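Local coordinates for protein Chains: A (Unidentified, PDB 6ZMG) that binds S-adenosyl-L-homocysteine at the interfaces between its three subunits and probably acts on S-adenosylmethionine, the related methyl donor, at residues Ala13-Gly18 with Val107-Gln112; Pro47-Val52 with Ile74-Leu79; Ala53-Tyr58 with Thr68-Gln73. One frame throughout, in Å; residues are numbered along the deposited sequence.

In the fold
All three contacts lie in one antiparallel sheet. Contact 1 pairs strand 11-21 with strand 106-113, while contacts 2 and 3 share strands 49-59 and 66-77 and are successive halves of the hairpin these form. Strand 66-77 also runs beside strand 11-21, joining contact 1 to the other two, and Ile15, Val17 and Ala13 bond to it through their backbones. Along the chain, contact 3 is nested within contact 2, and contact 2 within contact 1. Contact centres are about 11 Å (1 to 2), 13 Å (1 to 3) and 18 Å (2 to 3) apart. Contacts 1 and 3 touch one S-adenosyl-L-homocysteine and contact 2 another, so each subunit contributes to two intersubunit sites.

Contact 1: Ala13-Gly18 with Val107-Gln112; sequences ARIFVG and VIVEIQ. With SAH (S-adenosyl-L-homocysteine), chain D.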
# COMPACT_ATOMS: atom_id res chain seq x y z
N ALA A 13 3.18 -9.96 4.76
CA ALA A 13 1.78 -10.25 4.58
C ALA A 13 0.99 -8.95 4.53
O ALA A 13 1.43 -7.90 5.03
CB ALA A 13 1.23 -11.08 5.74
N ARG A 14 -0.18 -9.06 3.93
CA ARG A 14 -1.20 -8.02 3.93
C ARG A 14 -2.51 -8.67 4.37
O ARG A 14 -2.86 -9.76 3.90
CB ARG A 14 -1.39 -7.42 2.53
CG ARG A 14 -0.25 -6.62 2.02
CD ARG A 14 -0.77 -5.63 0.98
NE ARG A 14 -1.26 -6.29 -0.23
CZ ARG A 14 -1.76 -5.66 -1.28
NH1 ARG A 14 -1.89 -4.33 -1.28
NH2 ARG A 14 -2.17 -6.35 -2.34
N ILE A 15 -3.22 -8.00 5.27
CA ILE A 15 -4.52 -8.46 5.73
C ILE A 15 -5.50 -7.31 5.55
O ILE A 15 -5.22 -6.19 5.98
CB ILE A 15 -4.49 -8.90 7.21
CG1 ILE A 15 -3.42 -9.97 7.45
CG2 ILE A 15 -5.84 -9.42 7.64
CD1 ILE A 15 -3.27 -10.39 8.90
N PHE A 16 -6.64 -7.60 4.93
CA PHE A 16 -7.70 -6.61 4.77
C PHE A 16 -8.86 -6.95 5.69
O PHE A 16 -9.43 -8.04 5.58
CB PHE A 16 -8.17 -6.57 3.34
CG PHE A 16 -7.11 -6.18 2.35
CD1 PHE A 16 -6.24 -7.12 1.81
CD2 PHE A 16 -6.95 -4.86 2.00
CE1 PHE A 16 -5.25 -6.72 0.88
CE2 PHE A 16 -6.00 -4.47 1.07
CZ PHE A 16 -5.15 -5.39 0.51
N VAL A 17 -9.21 -6.00 6.56
CA VAL A 17 -10.26 -6.17 7.57
C VAL A 17 -11.24 -5.02 7.42
O VAL A 17 -10.85 -3.85 7.56
CB VAL A 17 -9.72 -6.14 9.01
CG1 VAL A 17 -10.85 -6.45 9.99
CG2 VAL A 17 -8.56 -7.08 9.19
N GLY A 18 -12.50 -5.33 7.15
CA GLY A 18 -13.53 -4.32 7.06
C GLY A 18 -14.05 -3.92 8.43
O GLY A 18 -13.88 -4.62 9.42
N VAL A 107 -12.29 -12.06 5.61
CA VAL A 107 -11.03 -11.33 5.78
C VAL A 107 -10.09 -11.85 4.70
O VAL A 107 -10.00 -13.06 4.47
CB VAL A 107 -10.43 -11.53 7.18
CG1 VAL A 107 -9.01 -11.06 7.24
CG2 VAL A 107 -11.29 -10.78 8.22
N ILE A 108 -9.39 -10.95 4.02
CA ILE A 108 -8.48 -11.33 2.96
C ILE A 108 -7.05 -11.29 3.47
O ILE A 108 -6.63 -10.30 4.08
CB ILE A 108 -8.65 -10.42 1.73
CG1 ILE A 108 -10.06 -10.57 1.17
CG2 ILE A 108 -7.59 -10.74 0.70
CD1 ILE A 108 -10.37 -9.50 0.16
N VAL A 109 -6.30 -12.35 3.20
CA VAL A 109 -4.91 -12.47 3.62
C VAL A 109 -4.05 -12.77 2.41
O VAL A 109 -4.36 -13.67 1.62
CB VAL A 109 -4.73 -13.59 4.67
CG1 VAL A 109 -3.26 -13.81 4.98
CG2 VAL A 109 -5.49 -13.27 5.95
N GLU A 110 -2.95 -12.03 2.26
CA GLU A 110 -1.98 -12.25 1.19
C GLU A 110 -0.60 -12.44 1.81
O GLU A 110 -0.14 -11.58 2.57
CB GLU A 110 -1.98 -11.06 0.22
CG GLU A 110 -1.00 -11.22 -0.94
CD GLU A 110 -0.90 -9.99 -1.83
OE1 GLU A 110 -1.64 -9.91 -2.83
OE2 GLU A 110 -0.07 -9.11 -1.55
N ILE A 111 0.05 -13.56 1.48
CA ILE A 111 1.38 -13.90 1.96
C ILE A 111 2.34 -13.70 0.80
O ILE A 111 2.10 -14.23 -0.30
CB ILE A 111 1.47 -15.37 2.41
CG1 ILE A 111 0.43 -15.71 3.46
CG2 ILE A 111 2.88 -15.66 2.90
CD1 ILE A 111 0.60 -15.00 4.75
N GLN A 112 3.44 -13.00 1.05
CA GLN A 112 4.46 -12.77 0.05
C GLN A 112 5.82 -13.26 0.54
O GLN A 112 6.09 -13.27 1.75
CB GLN A 112 4.59 -11.28 -0.28
CG GLN A 112 3.35 -10.72 -0.95
CD GLN A 112 3.46 -9.25 -1.24
OE1 GLN A 112 4.52 -8.66 -1.09
NE2 GLN A 112 2.35 -8.65 -1.65
N SAH D . -17.26 -6.05 6.23
CA SAH D . -17.04 -7.10 5.23
CB SAH D . -15.54 -7.13 4.80
CG SAH D . -15.43 -7.12 3.30
SD SAH D . -13.77 -7.39 2.64
C SAH D . -17.42 -8.51 5.70
O SAH D . -17.13 -9.49 5.06
OXT SAH D . -18.11 -8.55 6.79
C5' SAH D . -12.74 -6.28 3.63
C4' SAH D . -11.95 -5.29 2.79
O4' SAH D . -11.18 -6.00 1.79
C3' SAH D . -12.79 -4.34 1.95
O3' SAH D . -13.29 -3.23 2.70
C2' SAH D . -11.77 -3.87 0.91
O2' SAH D . -10.98 -2.83 1.49
C1' SAH D . -10.93 -5.13 0.70
N9 SAH D . -11.26 -5.84 -0.52
C8 SAH D . -12.27 -6.76 -0.71
N7 SAH D . -12.27 -7.31 -1.90
C5 SAH D . -11.20 -6.71 -2.54
C6 SAH D . -10.62 -6.90 -3.81
N6 SAH D . -11.08 -7.78 -4.72
N1 SAH D . -9.53 -6.17 -4.12
C2 SAH D . -9.06 -5.30 -3.22
N3 SAH D . -9.50 -5.04 -1.99
C4 SAH D . -10.58 -5.79 -1.71
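The guanidinium of Arg14 has Phe16 on one face and, in the conformer given here, Glu110 at its edge. Phe16 CZ stands 3.8 Å above the guanidinium plane, over its centre, whereas Glu110 CD lies in that plane. The salt bridge is slack: Arg14 NE to Glu110 OE2 measures 3.3 Å, the hydrogen bond is weak, and the carboxylate is turned 36° from the guanidinium. A bend at chi3 (-67°) in the arginine brings NE round to face the acid, whose own chain is extended. With a leucine in place of Arg14, Glu110 in this conformer would probably be left without its charged mate and Phe16 would lose the flat group under CZ. The Phe16 ring has Ile108 O near its plane at the edge, and its CD1 meets Ile108 CG2 at 4.0 Å. These residues lie on a pair of antiparallel strands within the central sheet. Arg14 with Glu110 and Phe16 with Ile108 are hydrogen-bonded pairs, Ala13 with Ile111 and Ile15 with Val109 non-hydrogen-bonded ones. Arg14 and Glu110 exchange two sound backbone bonds; in the Phe16-Ile108 pair, Ile108 N to Phe16 O is weak. The sheet face carrying Ile15, Val109 and Ile111 packs on helix 84-101; there Ile15 CG2 touches Val107 CG1 at 3.6 Å. S-adenosyl-L-homocysteine lies against the end of the pair at Phe16, Gly18 and Ile108, with Phe16 CB 3.4 Å from its ribose O4' and Ile108 CD1 3.4 Å from adenine C8. The second subunit packs its Ile75 on Arg14 and its Ser50 on Phe16.

Contact 2: Pro47-Val52 with Ile74-Leu79; sequences PDASFV and IIIIDL. With SAH (S-adenosyl-L-homocysteine), chain B.
Past the Ser50-Ile75 pair, the edge of an adenine enters where these two strands part, and the ligand continues the polar pairing. Ile77 N donates to N1 of S-adenosyl-L-homocysteine (2.9 Å, 167°), and the ligand N6 returns a bond to Ile77 O, so one residue's backbone reads the edge of the base. Ser50 serves base and sugar together: its OG gives a hydrogen bond to N3 (2.8 Å) and accepts one from the ribose O2' (2.7 Å). With OG anti to the carbonyl carbon, chi1 -64°, a single hydroxyl meets both, probably fixing base against sugar. The strands themselves are held by two nearly straight bonds, Ser50 N to Ile75 O and Ile75 N to Ser50 O, the latter 2.8 Å long. On the other face, Phe51 and Ile74 lie alongside each other, with CE2 of the ring 3.8 Å from Ile74 CG2, and Ala49 CB rests on Ile76 CG1. Glu69 and Ser71 of the third subunit help complete this ligand site, and Ala49 and Phe51 extend the sheet into that chain. Phe51 and Ile74 pack on helix 29-43, while Ile74 and Ile76 also meet helix 84-101 and Ile74 touches strand 11-21.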
# COMPACT_ATOMS: atom_id res chain seq x y z
N PRO A 47 4.90 -7.76 17.50
CA PRO A 47 3.65 -7.29 16.90
C PRO A 47 3.82 -6.26 15.80
O PRO A 47 2.84 -5.97 15.11
CB PRO A 47 2.90 -6.66 18.08
CG PRO A 47 3.91 -6.34 19.05
CD PRO A 47 5.03 -7.33 18.90
N ASP A 48 5.02 -5.72 15.65
CA ASP A 48 5.27 -4.58 14.79
C ASP A 48 4.61 -4.74 13.42
O ASP A 48 4.69 -5.79 12.78
CB ASP A 48 6.79 -4.44 14.60
CG ASP A 48 7.56 -4.28 15.91
OD1 ASP A 48 7.10 -4.75 16.97
OD2 ASP A 48 8.65 -3.65 15.86
N ALA A 49 3.96 -3.67 12.98
CA ALA A 49 3.14 -3.71 11.77
C ALA A 49 2.74 -2.29 11.42
O ALA A 49 2.93 -1.35 12.20
CB ALA A 49 1.89 -4.55 11.98
N SER A 50 2.17 -2.15 10.23
CA SER A 50 1.58 -0.91 9.76
C SER A 50 0.11 -1.15 9.45
O SER A 50 -0.28 -2.23 8.99
CB SER A 50 2.27 -0.41 8.49
OG SER A 50 3.63 -0.07 8.73
N PHE A 51 -0.70 -0.12 9.69
CA PHE A 51 -2.14 -0.19 9.52
C PHE A 51 -2.58 1.01 8.69
O PHE A 51 -2.37 2.16 9.08
CB PHE A 51 -2.84 -0.17 10.88
CG PHE A 51 -2.42 -1.28 11.80
CD1 PHE A 51 -1.22 -1.22 12.50
CD2 PHE A 51 -3.22 -2.38 11.96
CE1 PHE A 51 -0.85 -2.25 13.34
CE2 PHE A 51 -2.87 -3.39 12.80
CZ PHE A 51 -1.69 -3.33 13.50
N VAL A 52 -3.21 0.74 7.55
CA VAL A 52 -3.61 1.77 6.59
C VAL A 52 -5.13 1.84 6.55
O VAL A 52 -5.80 0.84 6.26
CB VAL A 52 -3.04 1.46 5.20
CG1 VAL A 52 -3.49 2.49 4.18
CG2 VAL A 52 -1.52 1.35 5.23
N ILE A 74 -3.63 -4.19 6.91
CA ILE A 74 -2.53 -4.46 7.83
C ILE A 74 -1.35 -4.96 7.00
O ILE A 74 -1.49 -5.90 6.22
CB ILE A 74 -2.92 -5.52 8.87
CG1 ILE A 74 -4.24 -5.18 9.55
CG2 ILE A 74 -1.81 -5.67 9.91
CD1 ILE A 74 -4.73 -6.28 10.46
N ILE A 75 -0.20 -4.32 7.17
CA ILE A 75 1.02 -4.68 6.45
C ILE A 75 2.01 -5.19 7.49
O ILE A 75 2.36 -4.46 8.43
CB ILE A 75 1.60 -3.50 5.67
CG1 ILE A 75 0.57 -2.94 4.70
CG2 ILE A 75 2.91 -3.91 4.96
CD1 ILE A 75 1.00 -1.60 4.07
N ILE A 76 2.47 -6.42 7.31
CA ILE A 76 3.39 -7.06 8.24
C ILE A 76 4.64 -7.48 7.47
O ILE A 76 4.55 -8.32 6.57
CB ILE A 76 2.76 -8.29 8.91
CG1 ILE A 76 1.57 -7.89 9.76
CG2 ILE A 76 3.81 -9.04 9.76
CD1 ILE A 76 0.68 -9.06 10.18
N ILE A 77 5.78 -6.91 7.82
CA ILE A 77 7.08 -7.37 7.32
C ILE A 77 7.71 -8.21 8.42
O ILE A 77 7.83 -7.75 9.56
CB ILE A 77 7.99 -6.19 6.94
CG1 ILE A 77 7.32 -5.31 5.88
CG2 ILE A 77 9.35 -6.69 6.45
CD1 ILE A 77 8.01 -4.03 5.64
N ASP A 78 8.10 -9.44 8.10
CA ASP A 78 8.72 -10.29 9.11
C ASP A 78 10.12 -9.79 9.39
O ASP A 78 10.99 -9.87 8.53
CB ASP A 78 8.77 -11.74 8.63
CG ASP A 78 9.46 -12.66 9.62
OD1 ASP A 78 9.45 -12.33 10.83
OD2 ASP A 78 10.01 -13.70 9.20
N LEU A 79 10.38 -9.30 10.61
CA LEU A 79 11.71 -8.90 11.02
C LEU A 79 12.42 -9.93 11.87
O LEU A 79 13.54 -9.67 12.34
CB LEU A 79 11.66 -7.61 11.82
CG LEU A 79 10.88 -6.49 11.15
CD1 LEU A 79 10.78 -5.33 12.11
CD2 LEU A 79 11.53 -6.10 9.84
N SAH B . 9.33 6.37 15.68
CA SAH B . 10.08 5.12 15.50
CB SAH B . 9.84 4.53 14.08
CG SAH B . 9.46 3.08 14.18
SD SAH B . 9.36 2.20 12.61
C SAH B . 11.60 5.26 15.70
O SAH B . 12.35 4.36 15.41
OXT SAH B . 11.98 6.37 16.23
C5' SAH B . 8.41 3.31 11.54
C4' SAH B . 7.16 2.66 10.97
O4' SAH B . 7.51 1.44 10.28
C3' SAH B . 6.14 2.20 11.99
O3' SAH B . 5.31 3.24 12.47
C2' SAH B . 5.32 1.20 11.16
O2' SAH B . 4.36 1.93 10.40
C1' SAH B . 6.38 0.59 10.25
N9 SAH B . 6.82 -0.74 10.68
C8 SAH B . 7.77 -1.03 11.63
N7 SAH B . 8.02 -2.32 11.74
C5 SAH B . 7.16 -2.90 10.82
C6 SAH B . 6.98 -4.23 10.41
N6 SAH B . 7.66 -5.27 10.91
N1 SAH B . 6.07 -4.46 9.43
C2 SAH B . 5.39 -3.43 8.92
N3 SAH B . 5.49 -2.14 9.22
C4 SAH B . 6.40 -1.93 10.18

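Contact 3: Ala53-Tyr58 with Thr68-Gln73; sequences AQRGVY and TENSVQ. With SAH (S-adenosyl-L-homocysteine), chain D.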
# COMPACT_ATOMS: atom_id res chain seq x y z
N ALA A 53 -5.67 3.03 6.78
CA ALA A 53 -7.09 3.25 6.63
C ALA A 53 -7.46 3.33 5.16
O ALA A 53 -6.75 3.91 4.34
CB ALA A 53 -7.50 4.57 7.29
N GLN A 54 -8.61 2.76 4.83
CA GLN A 54 -9.06 2.68 3.46
C GLN A 54 -10.56 2.86 3.42
O GLN A 54 -11.26 2.68 4.42
CB GLN A 54 -8.84 1.29 2.86
CG GLN A 54 -7.53 0.65 3.19
CD GLN A 54 -7.32 -0.61 2.39
OE1 GLN A 54 -6.33 -0.75 1.68
NE2 GLN A 54 -8.22 -1.58 2.56
N ARG A 55 -11.05 3.14 2.22
CA ARG A 55 -12.42 2.86 1.85
C ARG A 55 -12.42 1.56 1.05
O ARG A 55 -11.57 1.36 0.18
CB ARG A 55 -13.02 4.00 1.03
CG ARG A 55 -13.15 5.30 1.80
CD ARG A 55 -14.19 5.24 2.88
NE ARG A 55 -15.52 5.35 2.32
CZ ARG A 55 -16.64 5.02 2.97
NH1 ARG A 55 -16.59 4.53 4.20
NH2 ARG A 55 -17.79 5.19 2.36
N GLY A 56 -13.35 0.68 1.36
CA GLY A 56 -13.43 -0.60 0.71
C GLY A 56 -14.80 -0.77 0.09
O GLY A 56 -15.80 -0.31 0.63
N VAL A 57 -14.82 -1.46 -1.05
CA VAL A 57 -16.04 -1.87 -1.72
C VAL A 57 -16.05 -3.38 -1.77
O VAL A 57 -15.05 -4.00 -2.17
CB VAL A 57 -16.10 -1.28 -3.14
CG1 VAL A 57 -17.31 -1.82 -3.87
CG2 VAL A 57 -16.11 0.22 -3.05
N TYR A 58 -17.17 -3.99 -1.36
CA TYR A 58 -17.29 -5.44 -1.19
C TYR A 58 -18.69 -5.93 -1.56
O TYR A 58 -19.69 -5.32 -1.18
CB TYR A 58 -17.05 -5.82 0.29
CG TYR A 58 -17.27 -7.27 0.68
CD1 TYR A 58 -16.38 -8.27 0.28
CD2 TYR A 58 -18.33 -7.65 1.51
CE1 TYR A 58 -16.56 -9.60 0.66
CE2 TYR A 58 -18.51 -8.97 1.90
CZ TYR A 58 -17.62 -9.94 1.48
OH TYR A 58 -17.81 -11.24 1.89
N THR A 68 -20.08 -0.27 0.68
CA THR A 68 -18.89 0.55 0.83
C THR A 68 -18.69 0.77 2.32
O THR A 68 -19.64 1.11 3.02
CB THR A 68 -19.06 1.88 0.10
OG1 THR A 68 -19.38 1.61 -1.27
CG2 THR A 68 -17.80 2.71 0.14
N GLU A 69 -17.47 0.54 2.79
CA GLU A 69 -17.17 0.62 4.21
C GLU A 69 -15.81 1.28 4.40
O GLU A 69 -15.04 1.44 3.46
CB GLU A 69 -17.11 -0.78 4.85
CG GLU A 69 -16.06 -1.68 4.21
CD GLU A 69 -15.98 -3.08 4.82
OE1 GLU A 69 -16.72 -3.38 5.79
OE2 GLU A 69 -15.20 -3.91 4.29
N ASN A 70 -15.53 1.66 5.64
CA ASN A 70 -14.15 1.86 6.01
C ASN A 70 -13.50 0.50 6.23
O ASN A 70 -14.15 -0.43 6.71
CB ASN A 70 -14.06 2.65 7.31
CG ASN A 70 -14.59 4.06 7.18
OD1 ASN A 70 -14.51 4.69 6.12
ND2 ASN A 70 -15.09 4.59 8.28
N SER A 71 -12.22 0.39 5.92
CA SER A 71 -11.50 -0.85 6.15
C SER A 71 -10.05 -0.54 6.51
O SER A 71 -9.61 0.63 6.50
CB SER A 71 -11.64 -1.81 4.96
OG SER A 71 -11.01 -1.26 3.83
N VAL A 72 -9.31 -1.60 6.84
CA VAL A 72 -7.94 -1.49 7.29
C VAL A 72 -7.10 -2.48 6.52
O VAL A 72 -7.47 -3.65 6.39
CB VAL A 72 -7.80 -1.77 8.80
CG1 VAL A 72 -6.36 -1.59 9.22
CG2 VAL A 72 -8.74 -0.86 9.57
N GLN A 73 -5.99 -2.00 5.98
CA GLN A 73 -4.98 -2.86 5.38
C GLN A 73 -3.84 -2.98 6.39
O GLN A 73 -3.18 -1.98 6.73
CB GLN A 73 -4.52 -2.28 4.05
CG GLN A 73 -3.44 -3.11 3.41
CD GLN A 73 -2.79 -2.48 2.19
OE1 GLN A 73 -1.70 -2.89 1.81
NE2 GLN A 73 -3.48 -1.53 1.55
N SAH D . -17.26 -6.05 6.23
CA SAH D . -17.04 -7.10 5.23
CB SAH D . -15.54 -7.13 4.80
CG SAH D . -15.43 -7.12 3.30
SD SAH D . -13.77 -7.39 2.64
C SAH D . -17.42 -8.51 5.70
O SAH D . -17.13 -9.49 5.06
OXT SAH D . -18.11 -8.55 6.79
C5' SAH D . -12.74 -6.28 3.63
C4' SAH D . -11.95 -5.29 2.79
O4' SAH D . -11.18 -6.00 1.79
C3' SAH D . -12.79 -4.34 1.95
O3' SAH D . -13.29 -3.23 2.70
C2' SAH D . -11.77 -3.87 0.91
O2' SAH D . -10.98 -2.83 1.49
C1' SAH D . -10.93 -5.13 0.70
N9 SAH D . -11.26 -5.84 -0.52
C8 SAH D . -12.27 -6.76 -0.71
N7 SAH D . -12.27 -7.31 -1.90
C5 SAH D . -11.20 -6.71 -2.54
C6 SAH D . -10.62 -6.90 -3.81
N6 SAH D . -11.08 -7.78 -4.72
N1 SAH D . -9.53 -6.17 -4.12
C2 SAH D . -9.06 -5.30 -3.22
N3 SAH D . -9.50 -5.04 -1.99
C4 SAH D . -10.58 -5.79 -1.71
O HOH W 1 -11.28 4.97 6.25
O HOH W 2 -20.34 4.49 3.39
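From Ala53, whose CA faces the carbonyl of Ser71, the strand runs into Gln54, the first residue to reach far across. Its extended side chain accepts a hydrogen bond at OE1 from Gln73 NE2 (3.0 Å), the two amide planes being 66° apart, and its NE2 ends 3.2 Å from O2' of S-adenosyl-L-homocysteine. Arg55 turns to the opposite face and folds back through bends at chi2 and chi3, so that NH1 comes over Asn70 and bonds OD1 at 2.8 Å, from 60° out of the amide's carbonyl plane. Glu69 O and Thr68 CG2 lie over one guanidinium face, while NH2 also pairs with Glu30 of the second subunit. Gly56 N bonds Glu69 O at 2.8 Å. A CB on this glycine would run into the ligand O3', which lies 3.3 Å from Gly56 CA. Val57 CG2 touches Thr68 OG1, and Tyr58, in the conformer given, turns a ring face to the ligand CG, 3.2 Å above the plane and offset toward the rim. Opposite Gly56, Glu69 grips the ligand twice, OE2 taking the O3' hydroxyl at 2.6 Å and OE1 the amino N, while Ser71 OG shares a hydrogen bond with O2'. This twisted beta hairpin thus forms the ribose and homocysteine wall of a ligand site whose adenine is hydrogen-bonded by Ser50 and Ile77 of the second subunit.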